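Local coordinates for beta-agarase B (Zobellia galactanivorans, PDB 4ATF), which hydrolyses the beta-1,4 linkages of agarose in a random manner with retention of anomeric configuration, releasing mainly tetramers, at residues Y109-E114 with I299-P304. The protein carries 1 engineered substitution. Sequence-based numbering, arbitrary orientation.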
loop_
_atom_site.group_PDB
_atom_site.type_symbol
_atom_site.label_atom_id
_atom_site.label_comp_id
_atom_site.label_asym_id
_atom_site.label_seq_id
_atom_site.Cartn_x
_atom_site.Cartn_y
_atom_site.Cartn_z
ATOM N N TYR A 109 11.336 10.199 6.232
ATOM C CA TYR A 109 12.649 10.103 5.512
ATOM C C TYR A 109 13.806 10.544 6.461
ATOM O O TYR A 109 13.589 11.399 7.363
ATOM C CB TYR A 109 12.675 11.000 4.247
ATOM C CG TYR A 109 12.685 12.454 4.582
ATOM C CD1 TYR A 109 13.926 13.155 4.811
ATOM C CD2 TYR A 109 11.506 13.135 4.757
ATOM C CE1 TYR A 109 13.941 14.495 5.225
ATOM C CE2 TYR A 109 11.504 14.448 5.215
ATOM C CZ TYR A 109 12.714 15.125 5.398
ATOM O OH TYR A 109 12.677 16.413 5.806
ATOM N N PRO A 110 15.033 9.999 6.285
ATOM C CA PRO A 110 15.392 8.891 5.386
ATOM C C PRO A 110 14.942 7.585 6.052
ATOM O O PRO A 110 15.175 7.369 7.269
ATOM C CB PRO A 110 16.945 8.965 5.294
ATOM C CG PRO A 110 17.391 9.535 6.671
ATOM C CD PRO A 110 16.223 10.575 6.981
ATOM N N VAL A 111 14.286 6.712 5.279
ATOM C CA VAL A 111 13.795 5.458 5.873
ATOM C C VAL A 111 13.582 4.420 4.746
ATOM O O VAL A 111 13.114 4.765 3.643
ATOM C CB VAL A 111 12.456 5.639 6.669
ATOM C CG1 VAL A 111 11.275 6.183 5.749
ATOM C CG2 VAL A 111 12.094 4.399 7.517
ATOM N N TYR A 112 13.950 3.181 5.006
ATOM C CA TYR A 112 13.754 2.085 4.042
ATOM C C TYR A 112 12.697 1.190 4.695
ATOM O O TYR A 112 12.905 0.758 5.846
ATOM C CB TYR A 112 15.057 1.227 3.886
ATOM C CG TYR A 112 14.820 0.103 2.881
ATOM C CD1 TYR A 112 14.592 0.426 1.540
ATOM C CD2 TYR A 112 14.732 -1.236 3.278
ATOM C CE1 TYR A 112 14.279 -0.575 0.569
ATOM C CE2 TYR A 112 14.439 -2.278 2.302
ATOM C CZ TYR A 112 14.195 -1.909 0.952
ATOM O OH TYR A 112 13.870 -2.819 -0.020
ATOM N N ILE A 113 11.622 0.883 3.960
ATOM C CA ILE A 113 10.555 0.022 4.466
ATOM C C ILE A 113 10.251 -1.040 3.442
ATOM O O ILE A 113 10.125 -0.717 2.270
ATOM C CB ILE A 113 9.290 0.854 4.730
ATOM C CG1 ILE A 113 9.574 1.940 5.779
ATOM C CG2 ILE A 113 8.121 -0.050 5.157
ATOM C CD1 ILE A 113 8.392 2.975 5.914
ATOM N N GLU A 114 10.147 -2.296 3.891
ATOM C CA GLU A 114 9.975 -3.431 3.016
ATOM C C GLU A 114 9.048 -4.464 3.641
ATOM O O GLU A 114 9.239 -4.933 4.804
ATOM C CB GLU A 114 11.355 -4.047 2.741
ATOM C CG GLU A 114 11.376 -5.136 1.655
ATOM C CD GLU A 114 12.787 -5.737 1.496
ATOM O OE1 GLU A 114 13.135 -6.651 2.270
ATOM O OE2 GLU A 114 13.545 -5.316 0.585
ATOM N N ILE A 299 7.100 -6.929 7.914
ATOM C CA ILE A 299 7.373 -5.603 7.445
ATOM C C ILE A 299 8.547 -5.081 8.274
ATOM O O ILE A 299 8.515 -5.127 9.534
ATOM C CB ILE A 299 6.118 -4.681 7.458
ATOM C CG1 ILE A 299 6.479 -3.287 6.818
ATOM C CG2 ILE A 299 5.528 -4.583 8.869
ATOM C CD1 ILE A 299 5.211 -2.469 6.483
ATOM N N ARG A 300 9.624 -4.686 7.584
ATOM C CA ARG A 300 10.842 -4.320 8.278
ATOM C C ARG A 300 11.175 -2.886 7.859
ATOM O O ARG A 300 10.926 -2.475 6.704
ATOM C CB ARG A 300 11.968 -5.334 7.979
ATOM C CG ARG A 300 12.504 -5.333 6.499
ATOM C CD ARG A 300 13.408 -6.611 6.350
ATOM N NE ARG A 300 14.039 -6.602 5.011
ATOM C CZ ARG A 300 15.368 -6.676 4.804
ATOM N NH1 ARG A 300 16.246 -6.852 5.819
ATOM N NH2 ARG A 300 15.843 -6.655 3.547
ATOM N N ILE A 301 11.714 -2.136 8.808
ATOM C CA ILE A 301 11.907 -0.705 8.697
ATOM C C ILE A 301 13.337 -0.389 9.203
ATOM O O ILE A 301 13.723 -0.831 10.293
ATOM C CB ILE A 301 10.898 0.047 9.614
ATOM C CG1 ILE A 301 9.439 -0.201 9.126
ATOM C CG2 ILE A 301 11.280 1.523 9.668
ATOM C CD1 ILE A 301 8.351 -0.336 10.273
ATOM N N TYR A 302 14.124 0.335 8.399
ATOM C CA TYR A 302 15.520 0.657 8.767
ATOM C C TYR A 302 15.787 2.143 8.569
ATOM O O TYR A 302 15.224 2.776 7.655
ATOM C CB TYR A 302 16.530 -0.122 7.891
ATOM C CG TYR A 302 16.504 -1.595 8.092
ATOM C CD1 TYR A 302 15.506 -2.395 7.493
ATOM C CD2 TYR A 302 17.476 -2.209 8.883
ATOM C CE1 TYR A 302 15.472 -3.758 7.697
ATOM C CE2 TYR A 302 17.459 -3.619 9.095
ATOM C CZ TYR A 302 16.460 -4.365 8.471
ATOM O OH TYR A 302 16.445 -5.741 8.665
ATOM N N LYS A 303 16.659 2.700 9.414
ATOM C CA LYS A 303 17.104 4.113 9.276
ATOM C C LYS A 303 18.609 4.109 9.061
ATOM O O LYS A 303 19.310 3.282 9.656
ATOM C CB LYS A 303 16.721 4.924 10.571
ATOM C CG LYS A 303 15.096 5.021 10.685
ATOM C CD LYS A 303 14.559 6.412 11.112
ATOM C CE LYS A 303 14.826 7.343 10.066
ATOM N NZ LYS A 303 13.868 8.376 9.811
ATOM N N PRO A 304 19.116 4.982 8.187
ATOM C CA PRO A 304 20.593 5.047 8.005
ATOM C C PRO A 304 21.253 5.811 9.152
ATOM O O PRO A 304 20.784 6.936 9.480
ATOM C CB PRO A 304 20.745 5.804 6.697
ATOM C CG PRO A 304 19.469 6.653 6.558
ATOM C CD PRO A 304 18.371 5.941 7.350
#
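Glu114 and Arg300 extend side by side from neighbouring strands, and a single carboxylate oxygen carries their salt bridge: OE1 of Glu114 lies 2.9 Å from NE and 3.0 Å from NH2 of Arg300. That oxygen sits in the guanidinium plane, at its edge, yet both nitrogens approach it from the same face of the carboxylate, well above its plane; the two flat groups are accordingly turned 41° apart. With CG of Glu114 anti to the backbone N (chi1 -171°) and the chain straight beyond it, the carboxylate is carried out to the tyrosine hydroxyl of its own strand, and Tyr112 OH is 2.6 Å from Glu114 OE2, on the anti side of that oxygen but tilted out of the carboxylate plane. A second salt bridge, from Arg200, also reaches OE2, while carbonyls of Ile17 and Pro18 take the NH1 and NH2 ends of Arg300; the buried charges are thus shared out among several partners. On this same face CD1 of Tyr302 comes to the edge of the Tyr112 ring, loosely, 4.4 Å from its CD2, with Trp29 touching both residues. Farther along it Pro110, whose preceding peptide bond is cis, crosses the ring of Pro304 at an oblique angle, their CG atoms separated by 3.6 Å.

Segments 111-114 and 299-304 run antiparallel, their axes 166° apart, within the curved beta-sandwich (jelly roll) of family GH16. Tyr112-Tyr302 and Glu114-Arg300 are hydrogen-bonded pairs, the bond from Tyr112 N to Tyr302 O being 3.0 Å long and almost straight; Ile113-Ile301 is a non-hydrogen-bonded pair. Strand 199-207 pairs with the other edge of 111-118.

The opposite face carries the aliphatic side chains Val111, Ile113, Ile299 and Ile301. Val111 and Ile301 point the same way, and Val111 CG2 touches Ile301 CG2 at 3.7 Å; Ile257 of strand 255-262 packs against Ile299 and Ile301.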